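Gamma-glutamyltranspeptidase (Ggt) (Helicobacter pylori 26695, PDB 5BPK) is an Ntn-hydrolase that probably cleaves gamma-glutamyl amide bonds, as in glutathione, passing the glutamyl group to an amino acid, a peptide or water. Local coordinates at residues A28-D31 / L36-N39; E40-S45 / N50-G55; D60-E65 / R69-M74; T77-L80 / F86-V89. All coordinates share one frame; numbering follows the deposited sequence.

Interaction 1: A28-D31 / L36-N39; sequences ASID and LLNN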
# COMPACT_ATOMS: atom_id res chain seq x y z
N ALA B 28 -15.99 6.97 -8.96
CA ALA B 28 -16.83 8.18 -8.80
C ALA B 28 -15.98 9.33 -8.29
O ALA B 28 -15.25 9.19 -7.30
CB ALA B 28 -17.97 7.92 -7.83
N SER B 29 -16.11 10.47 -8.95
CA SER B 29 -15.39 11.67 -8.58
C SER B 29 -16.31 12.61 -7.80
O SER B 29 -17.54 12.53 -7.91
CB SER B 29 -14.90 12.40 -9.84
OG SER B 29 -14.09 11.57 -10.64
N ILE B 30 -15.72 13.51 -7.02
CA ILE B 30 -16.48 14.58 -6.39
C ILE B 30 -16.64 15.75 -7.37
O ILE B 30 -15.67 16.41 -7.75
CB ILE B 30 -15.86 15.03 -5.05
CG1 ILE B 30 -15.94 13.90 -4.02
CG2 ILE B 30 -16.56 16.30 -4.51
CD1 ILE B 30 -17.35 13.48 -3.62
N ASP B 31 -17.88 15.96 -7.83
CA ASP B 31 -18.16 16.98 -8.83
C ASP B 31 -17.77 18.36 -8.32
O ASP B 31 -18.19 18.78 -7.23
CB ASP B 31 -19.64 16.94 -9.25
CG ASP B 31 -19.88 17.51 -10.65
OD1 ASP B 31 -18.96 18.10 -11.24
OD2 ASP B 31 -21.00 17.35 -11.16
N LEU B 36 -11.02 11.50 -7.53
CA LEU B 36 -11.74 10.24 -7.38
C LEU B 36 -11.87 9.82 -5.92
O LEU B 36 -10.94 9.96 -5.13
CB LEU B 36 -11.00 9.13 -8.13
CG LEU B 36 -11.18 9.12 -9.64
CD1 LEU B 36 -10.05 8.38 -10.33
CD2 LEU B 36 -12.54 8.53 -10.03
N LEU B 37 -13.04 9.30 -5.58
CA LEU B 37 -13.28 8.68 -4.28
C LEU B 37 -12.67 7.27 -4.21
O LEU B 37 -12.67 6.51 -5.18
CB LEU B 37 -14.78 8.56 -4.01
CG LEU B 37 -15.46 9.90 -3.77
CD1 LEU B 37 -16.95 9.74 -4.00
CD2 LEU B 37 -15.15 10.43 -2.35
N ASN B 38 -12.18 6.94 -3.03
CA ASN B 38 -11.75 5.58 -2.73
C ASN B 38 -12.92 4.61 -2.69
O ASN B 38 -14.07 5.02 -2.51
CB ASN B 38 -11.02 5.54 -1.38
CG ASN B 38 -11.95 5.84 -0.21
OD1 ASN B 38 -12.61 4.93 0.31
ND2 ASN B 38 -12.03 7.11 0.19
N ASN B 39 -12.63 3.32 -2.89
CA ASN B 39 -13.57 2.26 -2.50
C ASN B 39 -12.98 1.42 -1.36
O ASN B 39 -13.03 0.18 -1.36
CB ASN B 39 -14.11 1.45 -3.70
CG ASN B 39 -13.04 0.72 -4.50
OD1 ASN B 39 -11.85 0.90 -4.31
ND2 ASN B 39 -13.49 -0.12 -5.43
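The backbone N of L37 reaches the carbonyl O of A28 at 2.8 Å, in an almost straight bond with 172° at the hydrogen. It is the one hydrogen bond joining 28-31 and 36-39, and it accompanies a single beta bridge between S29 and L36. Side chains gather on both sides of it. The CG of L37 lies anti to its own carbonyl carbon (chi1 -70°), which lays the isobutyl group back along the A28 carbonyl and against I30. There the CD1 of I30 meets the CD1 of L37 at 3.8 Å, while the CG1 of I30 lies 3.9 Å from the CD2 of L37, so both branches of the leucine are used. On the other flank the CD2 of L36 comes within 3.5 Å of the OG of S29; that hydroxyl has its main polar partner in S193 of the partner chain. The partner chain also covers this flank with F197, which packs on S29 and L36. What results is a lone beta bridge, S29 with L36, closing part of the long loop between strands 13-19 and 77-81, which here lies against the other chain of a two-chain Ntn-hydrolase.

Interaction 2: E40-S45 / N50-G55; sequences EMDDFS and NPNLYG. With 4UD ((2S)-amino[(5S)-4,5-dihydro-1,2-oxazol-5-yl]acetic acid), chain O.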
# COMPACT_ATOMS: atom_id res chain seq x y z
N GLU B 40 -12.43 2.13 -0.37
CA GLU B 40 -11.78 1.46 0.76
C GLU B 40 -12.76 0.70 1.66
O GLU B 40 -12.33 -0.14 2.45
CB GLU B 40 -10.97 2.46 1.60
CG GLU B 40 -9.58 1.98 1.98
CD GLU B 40 -8.63 2.00 0.78
OE1 GLU B 40 -8.43 3.09 0.18
OE2 GLU B 40 -8.10 0.93 0.44
N MET B 41 -14.06 0.97 1.55
CA MET B 41 -15.02 0.21 2.37
C MET B 41 -15.00 -1.28 2.07
O MET B 41 -15.34 -2.07 2.94
CB MET B 41 -16.44 0.77 2.25
CG MET B 41 -16.58 2.22 2.75
SD MET B 41 -16.30 2.44 4.53
CE MET B 41 -17.84 1.78 5.20
N ASP B 42 -14.59 -1.68 0.87
CA ASP B 42 -14.45 -3.11 0.52
C ASP B 42 -13.32 -3.83 1.28
O ASP B 42 -13.19 -5.05 1.20
CB ASP B 42 -14.26 -3.30 -0.99
CG ASP B 42 -14.40 -4.76 -1.41
OD1 ASP B 42 -15.53 -5.30 -1.31
OD2 ASP B 42 -13.38 -5.37 -1.83
N ASP B 43 -12.46 -3.08 1.96
CA ASP B 43 -11.44 -3.71 2.80
C ASP B 43 -11.99 -4.15 4.16
O ASP B 43 -11.31 -4.86 4.88
CB ASP B 43 -10.23 -2.80 2.98
CG ASP B 43 -9.27 -2.86 1.81
OD1 ASP B 43 -9.47 -3.66 0.86
OD2 ASP B 43 -8.29 -2.09 1.84
N PHE B 44 -13.20 -3.72 4.51
CA PHE B 44 -13.94 -4.34 5.63
C PHE B 44 -14.45 -5.71 5.22
O PHE B 44 -14.64 -5.99 4.03
CB PHE B 44 -15.16 -3.51 6.05
CG PHE B 44 -14.83 -2.28 6.86
CD1 PHE B 44 -14.36 -2.40 8.16
CD2 PHE B 44 -15.03 -1.00 6.33
CE1 PHE B 44 -14.07 -1.28 8.92
CE2 PHE B 44 -14.76 0.12 7.09
CZ PHE B 44 -14.27 -0.01 8.39
N SER B 45 -14.73 -6.55 6.21
CA SER B 45 -15.58 -7.70 6.00
C SER B 45 -17.01 -7.18 6.00
O SER B 45 -17.51 -6.72 7.03
CB SER B 45 -15.38 -8.76 7.08
OG SER B 45 -16.26 -9.85 6.86
N ASN B 50 -17.31 -13.58 3.57
CA ASN B 50 -17.40 -13.09 2.19
C ASN B 50 -16.02 -12.64 1.69
O ASN B 50 -15.41 -11.79 2.33
CB ASN B 50 -18.38 -11.93 2.10
CG ASN B 50 -18.45 -11.32 0.71
OD1 ASN B 50 -17.94 -10.21 0.48
ND2 ASN B 50 -19.10 -12.02 -0.21
N PRO B 51 -15.53 -13.20 0.56
CA PRO B 51 -14.23 -12.78 0.03
C PRO B 51 -14.33 -11.43 -0.66
O PRO B 51 -15.26 -11.19 -1.42
CB PRO B 51 -13.90 -13.87 -0.99
CG PRO B 51 -15.23 -14.36 -1.45
CD PRO B 51 -16.15 -14.25 -0.27
N ASN B 52 -13.35 -10.56 -0.41
CA ASN B 52 -13.33 -9.23 -1.04
C ASN B 52 -12.54 -9.24 -2.35
O ASN B 52 -12.26 -10.31 -2.89
CB ASN B 52 -12.84 -8.16 -0.04
CG ASN B 52 -11.31 -8.12 0.13
OD1 ASN B 52 -10.57 -9.01 -0.28
ND2 ASN B 52 -10.84 -7.05 0.78
N LEU B 53 -12.21 -8.06 -2.87
CA LEU B 53 -11.51 -7.92 -4.15
C LEU B 53 -10.21 -8.73 -4.22
O LEU B 53 -9.78 -9.11 -5.31
CB LEU B 53 -11.21 -6.44 -4.44
CG LEU B 53 -12.34 -5.58 -5.02
CD1 LEU B 53 -11.92 -4.11 -5.06
CD2 LEU B 53 -12.76 -6.05 -6.41
N TYR B 54 -9.58 -8.99 -3.07
CA TYR B 54 -8.31 -9.74 -3.03
C TYR B 54 -8.48 -11.16 -2.49
O TYR B 54 -7.48 -11.85 -2.23
CB TYR B 54 -7.25 -8.95 -2.24
CG TYR B 54 -7.20 -7.51 -2.68
CD1 TYR B 54 -6.64 -7.17 -3.90
CD2 TYR B 54 -7.77 -6.50 -1.91
CE1 TYR B 54 -6.61 -5.86 -4.33
CE2 TYR B 54 -7.74 -5.18 -2.34
CZ TYR B 54 -7.16 -4.87 -3.56
OH TYR B 54 -7.14 -3.56 -4.01
N GLY B 55 -9.72 -11.61 -2.36
CA GLY B 55 -10.00 -12.94 -1.81
C GLY B 55 -9.75 -13.07 -0.32
O GLY B 55 -9.60 -14.18 0.21
C3 4UD O . -3.31 -1.41 -2.94
C4 4UD O . -4.44 -1.58 -1.04
C5 4UD O . -4.73 -1.35 -2.51
C6 4UD O . -5.56 -2.26 -0.24
C8 4UD O . -5.10 -2.30 1.20
O9 4UD O . -5.22 -1.34 1.92
O10 4UD O . -4.54 -3.43 1.70
N7 4UD O . -6.80 -1.46 -0.30
O2 4UD O . -3.31 -2.45 -1.00
N1 4UD O . -2.60 -2.03 -2.05
O HOH W 1 -8.13 -6.01 1.55
O HOH W 2 -15.33 -11.77 5.03
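The ring of Y54 receives the OD1 of D43 at its edge, near the ring plane, with the CE2 of Y54 3.9 Å from that oxygen; one ring face is covered by the CB of L53. The amide of N52 is turned only 21° from the carboxylate of D42 but 45° from that of D43. Its ND2 gives a hydrogen bond to the backbone O of D42 at 3.1 Å, the acceptor lying close to the amide plane, and water 1 bridges the same ND2 to the OD1 of D43. On its other side N52 opens an Asx turn, its OD1 accepting from the N of Y54 at 3.0 Å from well above the carbonyl plane. The CG of D42 stands anti to its backbone N (chi1 -168°), extending the carboxylate across to 50-55, where OD2 takes the N of L53 at 3.1 Å through its syn lone pair; OD1 is bound to S127 of the partner chain. The OD2 of D43 binds the amino N7 of the bound dihydro-oxazole amino acid, probably derived from acivicin, at 2.7 Å, and the OE2 of E40 adds a weak bond to N7. R103 of the partner chain forms salt bridges with both carboxylates, so acidic and basic groups together frame the ligand's amino-acid end. The whole contact lies in the long connection from strand 13-19 to strand 77-81, and the carbonyl of Y54 is bonded by Q127 and, weakly, by S95, just before helix 96-109.

Interaction 3: D60-E65 / R69-M74; sequences DANAIE and RPLSSM. With 4UD ((2S)-amino[(5S)-4,5-dihydro-1,2-oxazol-5-yl]acetic acid), chain O.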
# COMPACT_ATOMS: atom_id res chain seq x y z
N ASP B 60 -15.72 -10.79 12.84
CA ASP B 60 -15.99 -9.70 13.77
C ASP B 60 -14.89 -8.64 13.82
O ASP B 60 -15.16 -7.44 13.88
CB ASP B 60 -16.22 -10.25 15.18
CG ASP B 60 -17.59 -10.89 15.35
OD1 ASP B 60 -18.53 -10.60 14.57
OD2 ASP B 60 -17.73 -11.67 16.31
N ALA B 61 -13.64 -9.08 13.79
CA ALA B 61 -12.53 -8.17 14.03
C ALA B 61 -12.49 -7.06 12.98
O ALA B 61 -12.20 -5.92 13.30
CB ALA B 61 -11.21 -8.93 14.09
N ASN B 62 -12.81 -7.41 11.73
CA ASN B 62 -12.80 -6.44 10.62
C ASN B 62 -14.20 -6.10 10.08
O ASN B 62 -14.37 -5.73 8.91
CB ASN B 62 -11.89 -6.94 9.50
CG ASN B 62 -11.62 -5.87 8.44
OD1 ASN B 62 -11.47 -4.67 8.74
ND2 ASN B 62 -11.54 -6.31 7.18
N ALA B 63 -15.20 -6.22 10.94
CA ALA B 63 -16.55 -5.78 10.61
C ALA B 63 -16.64 -4.25 10.60
O ALA B 63 -15.85 -3.53 11.23
CB ALA B 63 -17.57 -6.36 11.61
N ILE B 64 -17.65 -3.74 9.91
CA ILE B 64 -17.87 -2.30 9.81
C ILE B 64 -18.46 -1.75 11.11
O ILE B 64 -19.38 -2.34 11.69
CB ILE B 64 -18.85 -1.96 8.66
CG1 ILE B 64 -18.26 -2.38 7.31
CG2 ILE B 64 -19.19 -0.46 8.68
CD1 ILE B 64 -19.27 -2.39 6.18
N GLU B 65 -17.90 -0.64 11.57
CA GLU B 65 -18.47 0.19 12.63
C GLU B 65 -18.21 1.65 12.27
O GLU B 65 -17.20 1.96 11.62
CB GLU B 65 -17.82 -0.08 14.00
CG GLU B 65 -18.55 -1.07 14.88
CD GLU B 65 -18.04 -1.04 16.32
OE1 GLU B 65 -18.54 -0.23 17.14
OE2 GLU B 65 -17.15 -1.84 16.63
N ARG B 69 -11.48 2.11 11.02
CA ARG B 69 -10.63 2.09 9.84
C ARG B 69 -10.59 0.66 9.29
O ARG B 69 -10.30 -0.26 10.03
CB ARG B 69 -9.22 2.57 10.22
CG ARG B 69 -9.19 4.03 10.71
CD ARG B 69 -7.86 4.41 11.40
NE ARG B 69 -8.12 5.62 12.21
CZ ARG B 69 -7.74 6.86 11.91
NH1 ARG B 69 -6.96 7.12 10.88
NH2 ARG B 69 -8.12 7.85 12.70
N PRO B 70 -10.86 0.48 7.98
CA PRO B 70 -10.87 -0.87 7.44
C PRO B 70 -9.47 -1.48 7.43
O PRO B 70 -8.50 -0.78 7.14
CB PRO B 70 -11.38 -0.69 6.01
CG PRO B 70 -11.10 0.74 5.69
CD PRO B 70 -11.26 1.48 6.97
N LEU B 71 -9.39 -2.78 7.74
CA LEU B 71 -8.12 -3.47 7.76
C LEU B 71 -7.40 -3.37 6.42
O LEU B 71 -8.00 -3.59 5.38
CB LEU B 71 -8.31 -4.94 8.12
CG LEU B 71 -7.03 -5.76 8.31
CD1 LEU B 71 -6.30 -5.32 9.55
CD2 LEU B 71 -7.35 -7.25 8.35
N SER B 72 -6.10 -3.06 6.48
CA SER B 72 -5.24 -3.00 5.31
C SER B 72 -4.22 -4.15 5.31
O SER B 72 -3.97 -4.79 6.33
CB SER B 72 -4.48 -1.67 5.30
OG SER B 72 -3.74 -1.48 4.09
N SER B 73 -3.62 -4.37 4.14
CA SER B 73 -2.44 -5.22 3.98
C SER B 73 -1.18 -4.40 3.68
O SER B 73 -0.10 -4.97 3.52
CB SER B 73 -2.65 -6.21 2.83
OG SER B 73 -3.75 -7.07 3.05
N MET B 74 -1.32 -3.08 3.58
CA MET B 74 -0.19 -2.22 3.22
C MET B 74 0.95 -2.33 4.24
O MET B 74 0.71 -2.29 5.46
CB MET B 74 -0.62 -0.77 2.99
CG MET B 74 -1.51 -0.61 1.73
SD MET B 74 -1.92 1.06 1.24
CE MET B 74 -3.17 1.53 2.44
C3 4UD O . -3.31 -1.41 -2.94
C4 4UD O . -4.44 -1.58 -1.04
C5 4UD O . -4.73 -1.35 -2.51
C6 4UD O . -5.56 -2.26 -0.24
C8 4UD O . -5.10 -2.30 1.20
O9 4UD O . -5.22 -1.34 1.92
O10 4UD O . -4.54 -3.43 1.70
N7 4UD O . -6.80 -1.46 -0.30
O2 4UD O . -3.31 -2.45 -1.00
N1 4UD O . -2.60 -2.03 -2.05
O HOH W 3 -10.91 -2.89 10.87
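N62 and L71 are the nearest residues across the contact, 6.2 Å apart at their CA atoms, with N62 in the third position of a type I turn from D60 to A63. With chi1 at -169° the amide of N62 swings away from its own N and over to L71. Its OD1 accepts the backbone N of L71 at 3.0 Å, with the donor tilted 34° from the carbonyl plane, and the CB of L71 sits beside that oxygen. Water 3 gives a further bond to the same OD1 and spans to the carbonyl of R69. The ND2 of N62 donates to the backbone O of D43, so one buried amide is fixed at both ends. An asparagine thus joins two parts of the loop between strands 13-19 and 77-81 in the Ntn-hydrolase small chain, and the 69-74 segment it holds continues straight into the ligand pocket. There S72 makes an ST turn, its OG taking the N of M74 at 2.9 Å, while that hydroxyl donates to the ligand's O9 at 2.6 Å. The N of S73 points at the other carboxylate oxygen, O10, at 2.8 Å and 169°. S72 and S73 give one bond to each carboxylate oxygen; R103 of the partner chain also bonds the ligand. Methyl CE of M74 approaches O9 at 3.6 Å, and the same side chain rests on T1, T17 and T19. At the start of 69-74, R69 forms a salt bridge with D101 of the partner chain.

Interaction 4: T77-L80 / F86-V89; sequences TIVL and FLVV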
# COMPACT_ATOMS: atom_id res chain seq x y z
N THR B 77 7.71 -0.28 4.90
CA THR B 77 8.70 -0.88 5.79
C THR B 77 10.06 -0.20 5.66
O THR B 77 10.48 0.20 4.57
CB THR B 77 8.83 -2.39 5.50
OG1 THR B 77 7.54 -3.01 5.67
CG2 THR B 77 9.85 -3.09 6.41
N ILE B 78 10.73 -0.12 6.80
CA ILE B 78 12.12 0.31 6.87
C ILE B 78 12.89 -0.78 7.62
O ILE B 78 12.45 -1.22 8.69
CB ILE B 78 12.27 1.67 7.57
CG1 ILE B 78 11.56 2.76 6.76
CG2 ILE B 78 13.74 2.01 7.78
CD1 ILE B 78 11.46 4.10 7.47
N VAL B 79 14.01 -1.21 7.06
CA VAL B 79 14.89 -2.16 7.72
C VAL B 79 16.12 -1.39 8.17
O VAL B 79 16.69 -0.60 7.40
CB VAL B 79 15.29 -3.33 6.80
CG1 VAL B 79 16.18 -4.33 7.54
CG2 VAL B 79 14.05 -4.03 6.27
N LEU B 80 16.52 -1.61 9.42
CA LEU B 80 17.69 -0.95 10.01
C LEU B 80 18.80 -1.94 10.27
O LEU B 80 18.54 -3.10 10.59
CB LEU B 80 17.33 -0.26 11.33
CG LEU B 80 16.12 0.69 11.28
CD1 LEU B 80 15.74 1.14 12.70
CD2 LEU B 80 16.40 1.88 10.38
N PHE B 86 18.89 0.85 6.34
CA PHE B 86 19.46 -0.15 5.44
C PHE B 86 18.57 -0.35 4.20
O PHE B 86 19.06 -0.32 3.07
CB PHE B 86 19.69 -1.47 6.20
CG PHE B 86 20.22 -2.60 5.35
CD1 PHE B 86 21.47 -2.50 4.74
CD2 PHE B 86 19.49 -3.77 5.18
CE1 PHE B 86 21.97 -3.55 3.97
CE2 PHE B 86 19.98 -4.82 4.41
CZ PHE B 86 21.23 -4.71 3.80
N LEU B 87 17.27 -0.58 4.42
CA LEU B 87 16.30 -0.68 3.33
C LEU B 87 15.06 0.16 3.58
O LEU B 87 14.60 0.28 4.71
CB LEU B 87 15.85 -2.13 3.13
CG LEU B 87 16.92 -3.17 2.76
CD1 LEU B 87 16.38 -4.60 2.88
CD2 LEU B 87 17.45 -2.91 1.34
N VAL B 88 14.53 0.74 2.51
CA VAL B 88 13.22 1.39 2.50
C VAL B 88 12.42 0.69 1.41
O VAL B 88 12.82 0.68 0.24
CB VAL B 88 13.33 2.91 2.24
CG1 VAL B 88 11.98 3.61 2.53
CG2 VAL B 88 14.46 3.51 3.07
N VAL B 89 11.32 0.06 1.79
CA VAL B 89 10.63 -0.83 0.87
C VAL B 89 9.12 -0.86 1.11
O VAL B 89 8.64 -0.63 2.21
CB VAL B 89 11.25 -2.24 0.95
CG1 VAL B 89 11.06 -2.83 2.33
CG2 VAL B 89 10.71 -3.16 -0.14
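Both V79 and F86 extend a branch anti to the backbone N, CG1 of V79 at chi1 -178° and CG of F86 at 177°, and this sets the two side chains alongside each other, pointing the same way. The CG1 of V79 thereby meets the ring of F86 at its edge, 4.1 Å from CD2. L87 also lies beside V79, the CB atoms of the two residues 3.9 Å apart. Two residues facing one is the mark of a classic beta bulge, and the carbonyl of V79 serves both: its O accepts the N of F86 at 2.8 Å and the N of L87 at 3.0 Å. From V79 and L87 onward the pairing is regular. V79 with L87 and T77 with V89 are antiparallel hydrogen-bonded pairs, and the N of V79 gives to the O of L87 at 2.8 Å. Between them I78 and V88 form the non-hydrogen-bonded pair, where the CA of I78 approaches the O of L87 at 3.3 Å in a CA-H...O contact. The side bearing T77 and V89 is covered by helix 96-109, through V101, I105 and V104, whereas I78 and V88 rest on A13 of strand 13-19. T77-L80 also pairs, antiparallel, with a strand of the partner chain. Since backbone bonds bind the strands edge to edge and the side chains on both faces are almost all apolar, the chemistry is that of a buried hairpin packed between helix 96-109 and strand 13-19, consistent with the layered Ntn-hydrolase fold.

Overall arrangement
From the N terminus, the chain leaves strand 13-19 and makes three local closures in series, none nested or crossing, before it enters strand 77-81. Interaction 1 closes the loop lying on the partner chain; the chain then runs directly from N39 to E40 into interaction 2. Interactions 2 and 3 are the close pair, with centres about 9 Å apart: they touch where N62 meets D43 and S45, and both reach the ligand, one at its amino group and the other at its carboxylate. Interaction 4 then closes the hairpin of strands 77-81 and 84-89, on the opposite side of the chain's centre from interaction 2, in the sheet that also holds strands 166-171 and 176-181.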